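Local coordinates for protein phosphoserine aminotransferase (Bacillus circulans, PDB 2C0R) that catalyses, with pyridoxal 5'-phosphate as cofactor, the reversible transamination that makes phosphoserine and phosphohydroxythreonine for serine and pyridoxine biosynthesis, at residues A[276-281]-A[349-354]; A[312-317]-A[332-337]; A[253-258]-A[262-267]. The protein carries 1 engineered substitution. All coordinates share one frame; numbering follows the deposited sequence.

Contact 1. Residues A[276-281]-A[349-354]; sequences YDAIDQ and ALVQFM
Two helices of the C-terminal part of this aminotransferase, 260-280 and 344-361, lie side by side where Ala278 meets Val351 and Met354, a worked example of a nearly parallel helix pair packed through a small residue. The axes of the two short segments run in the same direction at 13° and approach to 10.1 Å. Of the CA atoms, Ala278 CA and Val351 CA come nearest, 6.2 Å apart, and the single methyl of Ala278 points toward the facing helix. Both branches of Val351 reach it, Ala278 CB lying 4.0 Å from Val351 CG2 and 4.2 Å from Val351 CG1.

One turn further along its helix, Met354 closes the contact with its terminal methyl. The chain leaves its backbone extended through chi2 and then bends at chi3 (72°), which brings Met354 CE within 4.0 Å of both Ala278 CB and Ile279 CG1. Behind this pair lies the small antiparallel sheet, where Ile279 and Met354 both rest on Phe302 of strand 299-303, while Val351 also touches Leu274 and Ile275.

Every contact across the pair is made between apolar side-chain carbons, and none of them fixes a direction as a hydrogen bond would. The hold therefore depends on fit: a beta-methyl against a branched residue, and the methionine methyl against the alanine and the isoleucine.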
loop_
_atom_site.group_PDB
_atom_site.type_symbol
_atom_site.label_atom_id
_atom_site.label_comp_id
_atom_site.label_asym_id
_atom_site.label_seq_id
_atom_site.Cartn_x
_atom_site.Cartn_y
_atom_site.Cartn_z
ATOM N N TYR A 276 -31.460 8.107 -10.730
ATOM C CA TYR A 276 -32.540 8.283 -9.765
ATOM C C TYR A 276 -33.856 8.480 -10.504
ATOM O O TYR A 276 -34.865 7.996 -9.988
ATOM C CB TYR A 276 -32.277 9.468 -8.841
ATOM C CG TYR A 276 -31.286 9.121 -7.718
ATOM C CD1 TYR A 276 -30.099 9.852 -7.612
ATOM C CD2 TYR A 276 -31.580 8.111 -6.814
ATOM C CE1 TYR A 276 -29.217 9.510 -6.572
ATOM C CE2 TYR A 276 -30.716 7.779 -5.788
ATOM C CZ TYR A 276 -29.529 8.510 -5.685
ATOM O OH TYR A 276 -28.662 8.179 -4.678
ATOM N N ASP A 277 -33.832 9.162 -11.642
ATOM C CA ASP A 277 -35.095 9.314 -12.396
ATOM C C ASP A 277 -35.600 7.961 -12.859
ATOM O O ASP A 277 -36.803 7.744 -12.891
ATOM C CB ASP A 277 -34.891 10.205 -13.623
ATOM C CG ASP A 277 -36.102 10.116 -14.540
ATOM O OD1 ASP A 277 -36.107 9.604 -15.696
ATOM O OD2 ASP A 277 -37.142 10.608 -14.048
ATOM N N ALA A 278 -34.709 7.057 -13.267
ATOM C CA ALA A 278 -35.102 5.698 -13.648
ATOM C C ALA A 278 -35.747 4.934 -12.511
ATOM O O ALA A 278 -36.683 4.175 -12.686
ATOM C CB ALA A 278 -33.858 4.911 -14.088
ATOM N N ILE A 279 -35.244 5.109 -11.289
ATOM C CA ILE A 279 -35.868 4.493 -10.098
ATOM C C ILE A 279 -37.193 5.138 -9.767
ATOM O O ILE A 279 -38.186 4.462 -9.509
ATOM C CB ILE A 279 -34.900 4.613 -8.889
ATOM C CG1 ILE A 279 -33.613 3.820 -9.175
ATOM C CG2 ILE A 279 -35.604 4.200 -7.616
ATOM C CD1 ILE A 279 -32.413 4.349 -8.369
ATOM N N ASP A 280 -37.222 6.476 -9.801
ATOM C CA ASP A 280 -38.405 7.238 -9.390
ATOM C C ASP A 280 -39.498 7.217 -10.423
ATOM O O ASP A 280 -40.622 7.645 -10.137
ATOM C CB ASP A 280 -38.023 8.689 -9.085
ATOM C CG ASP A 280 -37.170 8.784 -7.834
ATOM O OD1 ASP A 280 -37.123 7.841 -7.022
ATOM O OD2 ASP A 280 -36.570 9.852 -7.683
ATOM N N GLN A 281 -39.241 6.764 -11.632
ATOM C CA GLN A 281 -40.255 6.608 -12.663
ATOM C C GLN A 281 -40.185 5.147 -13.095
ATOM O O GLN A 281 -39.836 4.738 -14.196
ATOM C CB GLN A 281 -39.939 7.546 -13.818
ATOM C CG GLN A 281 -39.935 9.030 -13.499
ATOM C CD GLN A 281 -41.315 9.606 -13.215
ATOM O OE1 GLN A 281 -41.555 10.227 -12.175
ATOM N NE2 GLN A 281 -42.230 9.394 -14.164
ATOM N N ALA A 349 -26.432 3.533 -20.474
ATOM C CA ALA A 349 -26.631 2.109 -20.729
ATOM C C ALA A 349 -27.354 1.433 -19.593
ATOM O O ALA A 349 -28.264 0.627 -19.808
ATOM C CB ALA A 349 -25.283 1.444 -21.015
ATOM N N LEU A 350 -27.007 1.781 -18.349
ATOM C CA LEU A 350 -27.666 1.176 -17.207
ATOM C C LEU A 350 -29.158 1.477 -17.194
ATOM O O LEU A 350 -30.018 0.597 -16.961
ATOM C CB LEU A 350 -27.004 1.701 -15.903
ATOM C CG LEU A 350 -27.746 1.257 -14.634
ATOM C CD1 LEU A 350 -27.797 -0.248 -14.518
ATOM C CD2 LEU A 350 -27.104 1.926 -13.404
ATOM N N VAL A 351 -29.513 2.730 -17.467
ATOM C CA VAL A 351 -30.928 3.113 -17.430
ATOM C C VAL A 351 -31.683 2.381 -18.512
ATOM O O VAL A 351 -32.840 1.996 -18.311
ATOM C CB VAL A 351 -31.033 4.649 -17.581
ATOM C CG1 VAL A 351 -32.432 5.080 -18.000
ATOM C CG2 VAL A 351 -30.575 5.284 -16.261
ATOM N N GLN A 352 -31.056 2.192 -19.676
ATOM C CA GLN A 352 -31.686 1.441 -20.771
ATOM C C GLN A 352 -31.912 0.014 -20.324
ATOM O O GLN A 352 -33.018 -0.522 -20.507
ATOM C CB GLN A 352 -30.815 1.498 -22.014
ATOM C CG GLN A 352 -30.624 2.856 -22.666
ATOM C CD GLN A 352 -29.678 2.900 -23.846
ATOM O OE1 GLN A 352 -29.211 3.993 -24.208
ATOM N NE2 GLN A 352 -29.374 1.767 -24.473
ATOM N N PHE A 353 -30.879 -0.587 -19.732
ATOM C CA PHE A 353 -31.023 -1.942 -19.206
ATOM C C PHE A 353 -32.129 -2.023 -18.162
ATOM O O PHE A 353 -32.931 -2.948 -18.168
ATOM C CB PHE A 353 -29.686 -2.420 -18.633
ATOM C CG PHE A 353 -29.865 -3.775 -17.945
ATOM C CD1 PHE A 353 -29.929 -4.917 -18.739
ATOM C CD2 PHE A 353 -29.966 -3.898 -16.561
ATOM C CE1 PHE A 353 -30.122 -6.157 -18.156
ATOM C CE2 PHE A 353 -30.166 -5.145 -15.980
ATOM C CZ PHE A 353 -30.223 -6.274 -16.776
ATOM N N MET A 354 -32.154 -1.037 -17.275
ATOM C CA MET A 354 -33.185 -1.031 -16.249
ATOM C C MET A 354 -34.573 -0.910 -16.847
ATOM O O MET A 354 -35.515 -1.514 -16.338
ATOM C CB MET A 354 -32.945 0.156 -15.280
ATOM C CG MET A 354 -31.807 -0.149 -14.313
ATOM S SD MET A 354 -31.350 1.340 -13.387
ATOM C CE MET A 354 -32.777 1.506 -12.296
#

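Contact 2. Residues A[312-317]-A[332-337]; sequences EFVKAS and GGLRAS
Helix 307-319 lies over strand 334-337, with Val314 CA and Leu334 CA, 8.1 Å apart, as the nearest pair of CA atoms. The strand is entered through Gly332 and Gly333, both with positive phi, a conformation that glycine adopts readily. Leu334 then points its side chain at the helix and is the one residue of the strand segment that makes side-chain contact with it.

Branch CD1 of Leu334 does most of the touching. It comes to 3.5 Å from Val314 CG2, a tight carbon-carbon contact, and to 3.7 Å from Phe313 CD2. It meets the phenyl ring at a slant, and Leu334 CG stands 4.0 Å from Phe313 CD2, along the same side of the ring. With CG anti to the backbone N (chi1 174°), Phe313 swings its ring off the helix towards the strand. The ring is also packed edge-to-face with Phe353 and with Phe357 of helix 344-361. Were an alanine here, Leu334 would probably keep Val314 but lose its aromatic partner, leaving a gap beside CD1 and the rings of Phe353 and Phe357 without their edge-to-face mate. On the helix itself, Ser317 OG donates to Val314 O at 2.8 Å, so the buried hydroxyl is satisfied by its own helix.

Arg335, the next residue, instead bonds through NH1 to the carbonyl oxygen of Thr153, a residue of the cofactor pocket. Leucine to the helices and arginine to the other side is the pattern of a two-layer alpha/beta unit, here the three-stranded antiparallel sheet of the C-terminal domain with helices packed on it.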
loop_
_atom_site.group_PDB
_atom_site.type_symbol
_atom_site.label_atom_id
_atom_site.label_comp_id
_atom_site.label_asym_id
_atom_site.label_seq_id
_atom_site.Cartn_x
_atom_site.Cartn_y
_atom_site.Cartn_z
ATOM N N GLU A 312 -31.717 -12.049 -10.505
ATOM C CA GLU A 312 -31.999 -12.129 -11.932
ATOM C C GLU A 312 -31.495 -10.882 -12.644
ATOM O O GLU A 312 -30.886 -10.964 -13.704
ATOM C CB GLU A 312 -33.502 -12.303 -12.166
ATOM C CG GLU A 312 -33.825 -12.453 -13.641
ATOM C CD GLU A 312 -33.566 -13.876 -14.104
ATOM O OE1 GLU A 312 -33.305 -14.753 -13.248
ATOM O OE2 GLU A 312 -33.624 -14.107 -15.327
ATOM N N PHE A 313 -31.738 -9.708 -12.062
ATOM C CA PHE A 313 -31.297 -8.453 -12.661
ATOM C C PHE A 313 -29.787 -8.505 -12.785
ATOM O O PHE A 313 -29.209 -8.108 -13.796
ATOM C CB PHE A 313 -31.736 -7.318 -11.758
ATOM C CG PHE A 313 -31.271 -5.926 -12.120
ATOM C CD1 PHE A 313 -32.164 -5.081 -12.759
ATOM C CD2 PHE A 313 -30.034 -5.419 -11.776
ATOM C CE1 PHE A 313 -31.825 -3.803 -13.109
ATOM C CE2 PHE A 313 -29.649 -4.162 -12.173
ATOM C CZ PHE A 313 -30.549 -3.332 -12.820
ATOM N N VAL A 314 -29.078 -8.925 -11.737
ATOM C CA VAL A 314 -27.589 -8.883 -11.760
ATOM C C VAL A 314 -27.076 -9.763 -12.875
ATOM O O VAL A 314 -26.218 -9.440 -13.689
ATOM C CB VAL A 314 -27.029 -9.311 -10.388
ATOM C CG1 VAL A 314 -25.547 -9.661 -10.482
ATOM C CG2 VAL A 314 -27.260 -8.247 -9.313
ATOM N N LYS A 315 -27.678 -10.962 -12.907
ATOM C CA LYS A 315 -27.179 -11.962 -13.846
ATOM C C LYS A 315 -27.425 -11.453 -15.247
ATOM O O LYS A 315 -26.546 -11.507 -16.124
ATOM C CB LYS A 315 -27.874 -13.284 -13.561
ATOM N N ALA A 316 -28.625 -10.930 -15.493
ATOM C CA ALA A 316 -28.884 -10.412 -16.825
ATOM C C ALA A 316 -27.983 -9.237 -17.120
ATOM O O ALA A 316 -27.509 -9.074 -18.235
ATOM C CB ALA A 316 -30.364 -10.045 -16.865
ATOM N N SER A 317 -27.749 -8.355 -16.133
ATOM C CA SER A 317 -26.877 -7.237 -16.408
ATOM C C SER A 317 -25.443 -7.676 -16.747
ATOM O O SER A 317 -24.793 -7.071 -17.619
ATOM C CB SER A 317 -26.783 -6.260 -15.243
ATOM O OG SER A 317 -25.978 -6.700 -14.172
ATOM N N GLY A 332 -27.782 -6.288 0.636
ATOM C CA GLY A 332 -28.509 -6.755 -0.538
ATOM C C GLY A 332 -28.868 -5.627 -1.483
ATOM O O GLY A 332 -28.229 -4.581 -1.486
ATOM N N GLY A 333 -29.902 -5.832 -2.292
ATOM C CA GLY A 333 -30.264 -4.832 -3.270
ATOM C C GLY A 333 -29.175 -4.747 -4.335
ATOM O O GLY A 333 -28.365 -5.653 -4.550
ATOM N N LEU A 334 -29.199 -3.605 -5.005
ATOM C CA LEU A 334 -28.325 -3.200 -6.070
ATOM C C LEU A 334 -27.670 -1.881 -5.681
ATOM O O LEU A 334 -28.175 -1.116 -4.843
ATOM C CB LEU A 334 -29.071 -2.965 -7.390
ATOM C CG LEU A 334 -29.779 -4.160 -8.027
ATOM C CD1 LEU A 334 -28.875 -5.378 -8.259
ATOM C CD2 LEU A 334 -30.978 -4.605 -7.200
ATOM N N ARG A 335 -26.517 -1.678 -6.293
ATOM C CA ARG A 335 -25.747 -0.466 -6.012
ATOM C C ARG A 335 -25.023 -0.094 -7.312
ATOM O O ARG A 335 -24.186 -0.876 -7.771
ATOM C CB ARG A 335 -24.727 -0.685 -4.907
ATOM C CG ARG A 335 -23.837 0.542 -4.683
ATOM C CD ARG A 335 -22.994 0.383 -3.409
ATOM N NE ARG A 335 -22.181 -0.840 -3.455
ATOM C CZ ARG A 335 -21.202 -1.147 -2.623
ATOM N NH1 ARG A 335 -20.835 -0.317 -1.635
ATOM N NH2 ARG A 335 -20.545 -2.300 -2.757
ATOM N N ALA A 336 -25.342 1.055 -7.858
ATOM C CA ALA A 336 -24.664 1.604 -9.007
ATOM C C ALA A 336 -23.665 2.639 -8.485
ATOM O O ALA A 336 -24.106 3.697 -8.051
ATOM C CB ALA A 336 -25.649 2.254 -9.966
ATOM N N SER A 337 -22.392 2.272 -8.538
ATOM C CA SER A 337 -21.352 3.207 -8.097
ATOM C C SER A 337 -20.882 4.047 -9.274
ATOM O O SER A 337 -20.562 3.461 -10.326
ATOM C CB SER A 337 -20.213 2.403 -7.462
ATOM O OG SER A 337 -20.680 1.719 -6.306
#

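Contact 3. Residues A[253-258]-A[262-267]; sequences KWIEER and EGVQQA
Helix 242-257 gives way at Arg258, the first residue beyond it, and the chain turns at once into helix 260-280, bringing Arg258 CA within 5.7 Å of Gly263 CA. The backbones touch here: Gly263 CA gives a C-H...O contact to Arg258 O at 3.5 Å, with 152° at the hydrogen. A beta carbon on Gly263 would collide with that oxygen.

Val264 supplies the side-chain part. Placed anti to the carbonyl carbon (chi1 -67°), its CG1 methyl enters the angle between the helices, 4.0 Å from Arg258 CB and 4.2 Å from Ile255 CG2. Trp254 CZ3 is more distant, and the indole receives the methyl obliquely.

Arg258 bends back at chi2 and chi3 over its own helix end, setting CG 3.5 Å above the centre of the Trp254 ring. Its NH1 makes weak bonds to Trp254 O and, as part of a salt bridge, to Glu257 OE1, which lies in the guanidinium plane. The stronger partner is Glu18 of helix 17-25, which bridges to NH2.

The corner is thus tied to helix 17-25 by charge, while Ile255 rests on Leu61 of helix 45-61; the Ile255 side chain is about 12 Å from that of Lys197, the cofactor-attachment lysine, unmodified in this structure.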
loop_
_atom_site.group_PDB
_atom_site.type_symbol
_atom_site.label_atom_id
_atom_site.label_comp_id
_atom_site.label_asym_id
_atom_site.label_seq_id
_atom_site.Cartn_x
_atom_site.Cartn_y
_atom_site.Cartn_z
ATOM N N LYS A 253 -4.651 15.439 -12.386
ATOM C CA LYS A 253 -4.585 16.187 -13.649
ATOM C C LYS A 253 -5.884 16.075 -14.431
ATOM O O LYS A 253 -6.393 17.035 -14.963
ATOM C CB LYS A 253 -3.429 15.648 -14.481
ATOM C CG LYS A 253 -2.032 16.058 -14.028
ATOM C CD LYS A 253 -1.002 15.206 -14.793
ATOM C CE LYS A 253 0.414 15.479 -14.228
ATOM N NZ LYS A 253 1.402 14.626 -14.953
ATOM N N TRP A 254 -6.416 14.849 -14.503
ATOM C CA TRP A 254 -7.675 14.658 -15.260
ATOM C C TRP A 254 -8.813 15.424 -14.605
ATOM O O TRP A 254 -9.635 16.012 -15.298
ATOM C CB TRP A 254 -7.910 13.152 -15.340
ATOM C CG TRP A 254 -9.236 12.741 -15.903
ATOM C CD1 TRP A 254 -9.519 12.506 -17.245
ATOM C CD2 TRP A 254 -10.475 12.509 -15.207
ATOM N NE1 TRP A 254 -10.840 12.142 -17.394
ATOM C CE2 TRP A 254 -11.436 12.143 -16.165
ATOM C CE3 TRP A 254 -10.852 12.579 -13.862
ATOM C CZ2 TRP A 254 -12.752 11.849 -15.805
ATOM C CZ3 TRP A 254 -12.151 12.286 -13.501
ATOM C CH2 TRP A 254 -13.093 11.925 -14.477
ATOM N N ILE A 255 -8.875 15.455 -13.266
ATOM C CA ILE A 255 -9.985 16.215 -12.645
ATOM C C ILE A 255 -9.880 17.670 -13.043
ATOM O O ILE A 255 -10.884 18.337 -13.345
ATOM C CB ILE A 255 -9.952 16.042 -11.110
ATOM C CG1 ILE A 255 -10.248 14.624 -10.666
ATOM C CG2 ILE A 255 -10.967 17.005 -10.456
ATOM C CD1 ILE A 255 -10.094 14.317 -9.176
ATOM N N GLU A 256 -8.643 18.166 -13.054
ATOM C CA GLU A 256 -8.467 19.580 -13.438
ATOM C C GLU A 256 -8.965 19.749 -14.861
ATOM O O GLU A 256 -9.645 20.732 -15.192
ATOM C CB GLU A 256 -7.006 19.994 -13.250
ATOM C CG GLU A 256 -6.664 21.369 -13.757
ATOM C CD GLU A 256 -7.059 22.555 -12.907
ATOM O OE1 GLU A 256 -6.330 23.579 -12.992
ATOM O OE2 GLU A 256 -8.077 22.519 -12.172
ATOM N N GLU A 257 -8.656 18.802 -15.737
ATOM C CA GLU A 257 -9.059 18.930 -17.138
ATOM C C GLU A 257 -10.562 18.870 -17.335
ATOM O O GLU A 257 -11.073 19.303 -18.371
ATOM C CB GLU A 257 -8.523 17.769 -17.972
ATOM C CG GLU A 257 -7.043 17.740 -18.211
ATOM C CD GLU A 257 -6.603 16.426 -18.856
ATOM O OE1 GLU A 257 -7.362 15.424 -18.824
ATOM O OE2 GLU A 257 -5.482 16.421 -19.393
ATOM N N ARG A 258 -11.220 18.279 -16.360
ATOM C CA ARG A 258 -12.645 18.064 -16.412
ATOM C C ARG A 258 -13.373 19.280 -15.834
ATOM O O ARG A 258 -14.584 19.230 -15.686
ATOM C CB ARG A 258 -13.025 16.828 -15.614
ATOM C CG ARG A 258 -12.638 15.473 -16.163
ATOM C CD ARG A 258 -13.634 15.062 -17.245
ATOM N NE ARG A 258 -13.001 14.549 -18.421
ATOM C CZ ARG A 258 -11.798 14.537 -18.951
ATOM N NH1 ARG A 258 -10.715 15.101 -18.424
ATOM N NH2 ARG A 258 -11.687 13.898 -20.120
ATOM N N GLU A 262 -15.877 21.658 -9.439
ATOM C CA GLU A 262 -17.181 22.094 -9.953
ATOM C C GLU A 262 -17.557 21.310 -11.204
ATOM O O GLU A 262 -18.709 20.942 -11.390
ATOM C CB GLU A 262 -17.170 23.583 -10.297
ATOM C CG GLU A 262 -17.197 24.487 -9.098
ATOM C CD GLU A 262 -18.538 24.652 -8.432
ATOM O OE1 GLU A 262 -19.509 24.016 -8.899
ATOM O OE2 GLU A 262 -18.560 25.442 -7.457
ATOM N N GLY A 263 -16.563 21.035 -12.058
ATOM C CA GLY A 263 -16.891 20.294 -13.287
ATOM C C GLY A 263 -17.287 18.861 -12.988
ATOM O O GLY A 263 -18.294 18.437 -13.594
ATOM N N VAL A 264 -16.557 18.132 -12.136
ATOM C CA VAL A 264 -16.904 16.753 -11.880
ATOM C C VAL A 264 -18.220 16.686 -11.121
ATOM O O VAL A 264 -19.050 15.799 -11.354
ATOM C CB VAL A 264 -15.814 15.924 -11.159
ATOM C CG1 VAL A 264 -14.623 15.767 -12.121
ATOM C CG2 VAL A 264 -15.393 16.536 -9.843
ATOM N N GLN A 265 -18.482 17.674 -10.278
ATOM C CA GLN A 265 -19.752 17.706 -9.560
ATOM C C GLN A 265 -20.909 17.786 -10.532
ATOM O O GLN A 265 -21.917 17.074 -10.376
ATOM C CB GLN A 265 -19.759 18.905 -8.582
ATOM C CG GLN A 265 -21.052 18.880 -7.754
ATOM C CD GLN A 265 -21.155 20.061 -6.818
ATOM O OE1 GLN A 265 -20.842 21.214 -7.141
ATOM N NE2 GLN A 265 -21.617 19.713 -5.618
ATOM N N GLN A 266 -20.769 18.682 -11.509
ATOM C CA GLN A 266 -21.867 18.839 -12.472
ATOM C C GLN A 266 -22.074 17.575 -13.251
ATOM O O GLN A 266 -23.222 17.157 -13.487
ATOM C CB GLN A 266 -21.499 20.020 -13.367
ATOM C CG GLN A 266 -22.451 20.210 -14.541
ATOM C CD GLN A 266 -22.065 21.411 -15.366
ATOM O OE1 GLN A 266 -22.811 22.378 -15.436
ATOM N NE2 GLN A 266 -20.927 21.425 -16.030
ATOM N N ALA A 267 -20.943 16.968 -13.668
ATOM C CA ALA A 267 -21.038 15.720 -14.427
ATOM C C ALA A 267 -21.651 14.587 -13.611
ATOM O O ALA A 267 -22.468 13.788 -14.112
ATOM C CB ALA A 267 -19.680 15.277 -14.954
#

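Overall arrangement
Contacts 1 and 2 form one packed body and contact 3 stands apart. Helix 344-361 joins the first two: its Met354 packs on Phe313 and its Phe353 on Ser317 of contact 2, whose segments fall within the chain loop closed by contact 1. Helix 260-280 links contacts 1 and 3, their centres 24 Å apart, by running from the corner with helix 242-257 out to the C-terminal layer. Contact 2 is buried and wholly apolar across its interface; contact 1, also apolar, is only partly buried. Contact 3 is likewise buried, yet adds a backbone C-H...O contact and a charged fringe, where one helix follows another after a short turn.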